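Local coordinates for uncharacterized protein (Bacteroides ovatus, PDB 4E6F), which is of unknown function but belongs to the DUF4468 family, whose characteristic domain has a TBP-like fold, at residues D91-N96 with F117-T122; Y97-T102 with V110-I115. One frame throughout, in Å; residues are numbered along the deposited sequence. Where two conformers were deposited one is given.

Contact 1: D91-N96 with F117-T122; sequences DRTLVN and FTYRET
With CG turned opposite the backbone nitrogen in both residues (chi1 -175° in Asp91, -172° in Tyr119), the carboxylate and the phenol converge across the strand pair. Tyr119 OH donates to Asp91 OD1 over a short 2.5 Å, coming in on the syn side and close to the carboxylate plane, while OD1 in turn lies at the edge of the ring. The side chains meet at about a right angle. In the conformer described here, one of two, chi1 of Arg120 sets CG over one face of the Tyr119 ring, 3.6 Å above its plane and offset toward the rim. The bend at chi2 then turns the guanidinium back to Asp91, with Tyr119 CZ over one of its faces. In this conformer NH2 reaches Asp91 OD1 in a 3.1 Å salt bridge, from above the carboxylate plane. Lys150 from helix 149-169 binds both Asp91 OD2 and Tyr119 OH and probably stabilises the carboxylate's negative charge, helped by Arg120 in this conformer. Beyond the strand pairing, a water bridges Arg92 O and Arg120 N.

Further along, Leu94 and Thr118 form a hydrogen-bonded pair, with Leu94 N to Thr118 O at 2.9 Å. Leu94 O is gripped twice, by Thr118 N and by Thr93 OG1, which arrive from opposite faces of its carbonyl plane. On the other face of the sheet, Val95 runs alongside Phe117, Val95 CG2 lying 3.9 Å from Phe117 CE1. The rings of Phe117 and Tyr119 both meet Trp151 edge-to-face. This is the open end of an antiparallel beta hairpin, its aromatic face covered by a helix, in keeping with a TBP-like fold.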
loop_
_atom_site.group_PDB
_atom_site.type_symbol
_atom_site.label_atom_id
_atom_site.label_comp_id
_atom_site.label_asym_id
_atom_site.label_seq_id
_atom_site.Cartn_x
_atom_site.Cartn_y
_atom_site.Cartn_z
ATOM N N ASP A 91 -8.072 16.598 -8.662
ATOM C CA ASP A 91 -7.570 15.498 -9.462
ATOM C C ASP A 91 -7.301 14.335 -8.529
ATOM O O ASP A 91 -6.422 14.444 -7.671
ATOM C CB ASP A 91 -6.285 15.920 -10.205
ATOM C CG ASP A 91 -5.763 14.858 -11.168
ATOM O OD1 ASP A 91 -6.573 14.030 -11.636
ATOM O OD2 ASP A 91 -4.546 14.879 -11.475
ATOM N N ARG A 92 -8.070 13.252 -8.662
ATOM C CA ARG A 92 -7.924 12.091 -7.795
ATOM C C ARG A 92 -8.231 10.811 -8.545
ATOM O O ARG A 92 -8.891 10.851 -9.589
ATOM C CB ARG A 92 -8.873 12.220 -6.584
ATOM C CG ARG A 92 -10.364 12.154 -6.947
ATOM C CD ARG A 92 -11.250 12.318 -5.730
ATOM N NE ARG A 92 -12.662 12.126 -6.068
ATOM C CZ ARG A 92 -13.651 12.118 -5.178
ATOM N NH1 ARG A 92 -13.393 12.274 -3.886
ATOM N NH2 ARG A 92 -14.904 11.935 -5.572
ATOM N N THR A 93 -7.805 9.672 -7.987
ATOM C CA THR A 93 -8.145 8.386 -8.551
ATOM C C THR A 93 -8.749 7.502 -7.478
ATOM O O THR A 93 -8.421 7.653 -6.294
ATOM C CB THR A 93 -6.919 7.676 -9.185
ATOM O OG1 THR A 93 -7.373 6.492 -9.856
ATOM C CG2 THR A 93 -5.838 7.289 -8.160
ATOM N N LEU A 94 -9.607 6.573 -7.891
ATOM C CA LEU A 94 -10.024 5.535 -6.957
ATOM C C LEU A 94 -8.925 4.492 -7.006
ATOM O O LEU A 94 -8.286 4.316 -8.052
ATOM C CB LEU A 94 -11.375 4.924 -7.386
ATOM C CG LEU A 94 -12.108 4.081 -6.351
ATOM C CD1 LEU A 94 -12.684 4.970 -5.225
ATOM C CD2 LEU A 94 -13.216 3.240 -7.026
ATOM N N VAL A 95 -8.684 3.804 -5.896
ATOM C CA VAL A 95 -7.740 2.703 -5.876
ATOM C C VAL A 95 -8.423 1.546 -5.174
ATOM O O VAL A 95 -9.127 1.769 -4.195
ATOM C CB VAL A 95 -6.361 3.049 -5.233
ATOM C CG1 VAL A 95 -6.490 3.397 -3.746
ATOM C CG2 VAL A 95 -5.348 1.912 -5.426
ATOM N N ASN A 96 -8.245 0.329 -5.694
ATOM C CA ASN A 96 -8.699 -0.907 -5.055
ATOM C C ASN A 96 -7.474 -1.730 -4.826
ATOM O O ASN A 96 -6.568 -1.740 -5.668
ATOM C CB ASN A 96 -9.725 -1.662 -5.876
ATOM C CG ASN A 96 -11.088 -1.022 -5.832
ATOM O OD1 ASN A 96 -11.950 -1.328 -4.968
ATOM N ND2 ASN A 96 -11.299 -0.091 -6.741
ATOM N N PHE A 117 -6.507 0.982 -10.422
ATOM C CA PHE A 117 -7.036 2.333 -10.365
ATOM C C PHE A 117 -8.248 2.490 -11.236
ATOM O O PHE A 117 -8.320 1.883 -12.315
ATOM C CB PHE A 117 -5.966 3.319 -10.851
ATOM C CG PHE A 117 -4.635 3.217 -10.139
ATOM C CD1 PHE A 117 -4.468 3.742 -8.857
ATOM C CD2 PHE A 117 -3.549 2.593 -10.749
ATOM C CE1 PHE A 117 -3.237 3.628 -8.186
ATOM C CE2 PHE A 117 -2.312 2.493 -10.088
ATOM C CZ PHE A 117 -2.158 3.033 -8.821
ATOM N N THR A 118 -9.202 3.301 -10.763
ATOM C CA THR A 118 -10.399 3.674 -11.520
ATOM C C THR A 118 -10.395 5.191 -11.523
ATOM O O THR A 118 -10.614 5.833 -10.488
ATOM C CB THR A 118 -11.667 3.052 -10.949
ATOM O OG1 THR A 118 -11.464 1.647 -10.839
ATOM C CG2 THR A 118 -12.887 3.330 -11.837
ATOM N N TYR A 119 -10.123 5.759 -12.685
ATOM C CA TYR A 119 -9.928 7.193 -12.834
ATOM C C TYR A 119 -11.027 7.818 -13.677
ATOM O O TYR A 119 -11.317 7.323 -14.772
ATOM C CB TYR A 119 -8.554 7.400 -13.507
ATOM C CG TYR A 119 -8.069 8.834 -13.572
ATOM C CD1 TYR A 119 -7.825 9.565 -12.409
ATOM C CD2 TYR A 119 -7.726 9.416 -14.787
ATOM C CE1 TYR A 119 -7.332 10.866 -12.465
ATOM C CE2 TYR A 119 -7.216 10.713 -14.851
ATOM C CZ TYR A 119 -6.989 11.417 -13.684
ATOM O OH TYR A 119 -6.468 12.690 -13.750
ATOM N N ARG A 120 -11.632 8.912 -13.153
ATOM C CA ARG A 120 -12.703 9.639 -13.844
ATOM C C ARG A 120 -13.812 8.653 -14.266
ATOM O O ARG A 120 -14.316 8.716 -15.410
ATOM C CB ARG A 120 -12.151 10.444 -15.052
ATOM C CG ARG A 120 -10.888 11.252 -14.747
ATOM C CD ARG A 120 -11.124 12.741 -14.740
ATOM N NE ARG A 120 -10.032 13.467 -14.087
ATOM C CZ ARG A 120 -9.216 14.313 -14.709
ATOM N NH1 ARG A 120 -9.351 14.541 -16.010
ATOM N NH2 ARG A 120 -8.261 14.939 -14.033
ATOM N N GLU A 121 -14.163 7.721 -13.332
ATOM C CA GLU A 121 -15.221 6.705 -13.406
ATOM C C GLU A 121 -14.968 5.579 -14.415
ATOM O O GLU A 121 -15.264 4.425 -14.097
ATOM C CB GLU A 121 -16.599 7.329 -13.714
ATOM C CG GLU A 121 -17.170 8.194 -12.601
ATOM C CD GLU A 121 -16.701 9.638 -12.556
ATOM O OE1 GLU A 121 -16.532 10.252 -13.634
ATOM O OE2 GLU A 121 -16.556 10.171 -11.433
ATOM N N THR A 122 -14.466 5.889 -15.630
ATOM C CA THR A 122 -14.341 4.831 -16.652
ATOM C C THR A 122 -12.942 4.365 -17.075
ATOM O O THR A 122 -12.842 3.357 -17.801
ATOM C CB THR A 122 -15.068 5.277 -17.937
ATOM O OG1 THR A 122 -14.509 6.509 -18.394
ATOM C CG2 THR A 122 -16.569 5.422 -17.746
HETATM O O HOH W 1 -9.988 13.360 -10.946
HETATM O O HOH W 2 -11.185 9.832 -10.471
#

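Contact 2: Y97-T102 with V110-I115; sequences YQITVT and VELEKI. With EDO (1,2-ethanediol), chain E.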
loop_
_atom_site.group_PDB
_atom_site.type_symbol
_atom_site.label_atom_id
_atom_site.label_comp_id
_atom_site.label_asym_id
_atom_site.label_seq_id
_atom_site.Cartn_x
_atom_site.Cartn_y
_atom_site.Cartn_z
ATOM N N TYR A 97 -7.418 -2.416 -3.681
ATOM C CA TYR A 97 -6.205 -3.169 -3.367
ATOM C C TYR A 97 -6.515 -4.319 -2.415
ATOM O O TYR A 97 -7.602 -4.358 -1.840
ATOM C CB TYR A 97 -5.152 -2.222 -2.708
ATOM C CG TYR A 97 -5.685 -1.452 -1.509
ATOM C CD1 TYR A 97 -5.726 -2.036 -0.239
ATOM C CD2 TYR A 97 -6.237 -0.180 -1.662
ATOM C CE1 TYR A 97 -6.256 -1.350 0.855
ATOM C CE2 TYR A 97 -6.748 0.529 -0.564
ATOM C CZ TYR A 97 -6.754 -0.066 0.690
ATOM O OH TYR A 97 -7.273 0.604 1.775
ATOM N N GLN A 98 -5.525 -5.193 -2.183
ATOM C CA GLN A 98 -5.626 -6.224 -1.170
ATOM C C GLN A 98 -4.468 -6.048 -0.206
ATOM O O GLN A 98 -3.348 -5.736 -0.631
ATOM C CB GLN A 98 -5.583 -7.614 -1.819
ATOM C CG GLN A 98 -5.638 -8.754 -0.791
ATOM C CD GLN A 98 -5.833 -10.112 -1.431
ATOM O OE1 GLN A 98 -6.644 -10.273 -2.358
ATOM N NE2 GLN A 98 -5.101 -11.110 -0.914
ATOM N N ILE A 99 -4.758 -6.180 1.101
ATOM C CA ILE A 99 -3.720 -6.178 2.147
ATOM C C ILE A 99 -3.580 -7.626 2.574
ATOM O O ILE A 99 -4.583 -8.225 2.964
ATOM C CB ILE A 99 -4.070 -5.306 3.377
ATOM C CG1 ILE A 99 -4.551 -3.915 2.966
ATOM C CG2 ILE A 99 -2.844 -5.231 4.337
ATOM C CD1 ILE A 99 -5.102 -3.075 4.191
ATOM N N THR A 100 -2.365 -8.175 2.543
ATOM C CA THR A 100 -2.115 -9.562 2.939
ATOM C C THR A 100 -1.098 -9.540 4.055
ATOM O O THR A 100 0.005 -9.011 3.863
ATOM C CB THR A 100 -1.644 -10.369 1.751
ATOM O OG1 THR A 100 -2.690 -10.335 0.762
ATOM C CG2 THR A 100 -1.299 -11.837 2.131
ATOM N N VAL A 101 -1.440 -10.131 5.198
ATOM C CA VAL A 101 -0.562 -10.144 6.379
ATOM C C VAL A 101 -0.253 -11.577 6.746
ATOM O O VAL A 101 -1.173 -12.397 6.828
ATOM C CB VAL A 101 -1.217 -9.389 7.567
ATOM C CG1 VAL A 101 -0.371 -9.512 8.840
ATOM C CG2 VAL A 101 -1.429 -7.926 7.208
ATOM N N THR A 102 1.051 -11.879 6.950
ATOM C CA THR A 102 1.511 -13.213 7.323
ATOM C C THR A 102 2.257 -13.075 8.662
ATOM O O THR A 102 3.265 -12.358 8.736
ATOM C CB THR A 102 2.409 -13.793 6.219
ATOM O OG1 THR A 102 1.695 -13.781 4.973
ATOM C CG2 THR A 102 2.855 -15.237 6.533
ATOM N N VAL A 110 3.811 -7.676 5.796
ATOM C CA VAL A 110 2.631 -6.979 5.306
ATOM C C VAL A 110 2.830 -6.717 3.813
ATOM O O VAL A 110 3.856 -6.147 3.420
ATOM C CB VAL A 110 2.324 -5.664 6.071
ATOM C CG1 VAL A 110 1.060 -4.979 5.520
ATOM C CG2 VAL A 110 2.178 -5.923 7.579
ATOM N N GLU A 111 1.887 -7.175 2.992
ATOM C CA GLU A 111 1.935 -6.965 1.563
ATOM C C GLU A 111 0.739 -6.184 1.073
ATOM O O GLU A 111 -0.391 -6.421 1.525
ATOM C CB GLU A 111 1.977 -8.312 0.819
ATOM C CG GLU A 111 3.257 -9.083 1.109
ATOM C CD GLU A 111 3.256 -10.509 0.591
ATOM O OE1 GLU A 111 2.445 -11.332 1.075
ATOM O OE2 GLU A 111 4.061 -10.799 -0.320
ATOM N N LEU A 112 0.996 -5.260 0.121
ATOM C CA LEU A 112 -0.052 -4.488 -0.533
ATOM C C LEU A 112 -0.015 -4.898 -1.997
ATOM O O LEU A 112 1.000 -4.692 -2.678
ATOM C CB LEU A 112 0.160 -2.973 -0.335
ATOM C CG LEU A 112 -0.849 -2.079 -1.027
ATOM C CD1 LEU A 112 -2.205 -2.148 -0.330
ATOM C CD2 LEU A 112 -0.363 -0.632 -1.061
ATOM N N GLU A 113 -1.075 -5.545 -2.454
ATOM C CA GLU A 113 -1.086 -6.113 -3.798
ATOM C C GLU A 113 -2.420 -5.975 -4.506
ATOM O O GLU A 113 -3.357 -5.395 -3.958
ATOM C CB GLU A 113 -0.699 -7.598 -3.704
ATOM C CG GLU A 113 -1.587 -8.420 -2.768
ATOM C CD GLU A 113 -1.246 -9.896 -2.710
ATOM O OE1 GLU A 113 -0.608 -10.405 -3.658
ATOM O OE2 GLU A 113 -1.592 -10.542 -1.698
ATOM N N LYS A 114 -2.488 -6.486 -5.759
ATOM C CA LYS A 114 -3.688 -6.446 -6.590
ATOM C C LYS A 114 -4.208 -4.996 -6.692
ATOM O O LYS A 114 -5.402 -4.730 -6.528
ATOM C CB LYS A 114 -4.764 -7.410 -6.042
ATOM C CG LYS A 114 -4.277 -8.852 -6.023
ATOM C CD LYS A 114 -5.384 -9.743 -5.488
ATOM C CE LYS A 114 -4.925 -11.156 -5.322
ATOM N NZ LYS A 114 -6.048 -11.987 -4.797
ATOM N N ILE A 115 -3.283 -4.075 -6.952
ATOM C CA ILE A 115 -3.594 -2.650 -7.015
ATOM C C ILE A 115 -4.117 -2.275 -8.386
ATOM O O ILE A 115 -3.452 -2.531 -9.399
ATOM C CB ILE A 115 -2.338 -1.829 -6.674
ATOM C CG1 ILE A 115 -1.827 -2.196 -5.251
ATOM C CG2 ILE A 115 -2.616 -0.293 -6.831
ATOM C CD1 ILE A 115 -0.441 -1.715 -4.925
HETATM C C1 EDO E . -8.805 -5.548 -5.509
HETATM O O1 EDO E . -7.662 -5.888 -4.738
HETATM C C2 EDO E . -10.053 -5.446 -4.593
HETATM O O2 EDO E . -9.882 -4.431 -3.598
HETATM O O HOH W 3 1.912 -11.303 3.800
#
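Tyr97 begins the walk: its ring meets Leu112 obliquely, Tyr97 CD1 lying 3.5 Å from Leu112 CD1 in the Leu112 conformer described, and its hydroxyl continues to Glu79 and Asn56. Opposite it the other strand spends two residues, Lys114 and Ile115, and Lys114 takes a left-handed backbone (phi 53°, psi 46°). An ethanediol, probably from the crystallisation liquor, donates to the carbonyls of Tyr97 and Lys114 at this spot.

Gln98 exchanges two backbone hydrogen bonds with Glu113 and extends alongside Lys114, whose NZ gives a 3.0 Å bond to Gln98 OE1. The same amide turns NE2 to Thr100 OG1, also at 3.0 Å, so both its ends are held. Ile99 drops to the other face, where Ile99 CG2 packs 4.1 Å from Val110 CG1. Thr100 pairs with Glu111 through two nearly straight backbone bonds; its hydroxyl relays the Gln98 bond onward, Thr100 OG1 donating to the anti lone pair of Glu113 OE2 at 2.7 Å. Glu113 CG sits between its backbone N and carbonyl carbon (chi1 56°), from where the extended chain brings OE2 there. Val101 then lies beside Val110, Val101 packing on helix 38-54 and Val110 on helix 149-169.

Polar side chains thus line one face and mainly apolar ones, with the Tyr97 ring, the other; this is the alternation of amphipathic strands, here in an antiparallel hairpin interrupted by a beta bulge at Lys114.

How the contacts relate
Contacts 1 and 2 are successive lengths of one hairpin, strands 90-104 and 107-119, with contact 2 nested inside the chain loop that contact 1 closes. Their centres lie about 19 Å apart, yet the packing is continuous: Val95 CG2 of contact 1 touches Ile115 CG2 of contact 2 at 3.8 Å. At the end of contact 2 next to contact 1, the bulge at Lys114 shifts the pairing by one residue, so the two lengths keep different registers. The ethanediol sits near this junction, about 4 Å, nearest atoms, from the side chain of Asn96 in contact 1. Helix 149-169 spans both, meeting aromatic side chains in contact 1 and mainly aliphatic ones in contact 2.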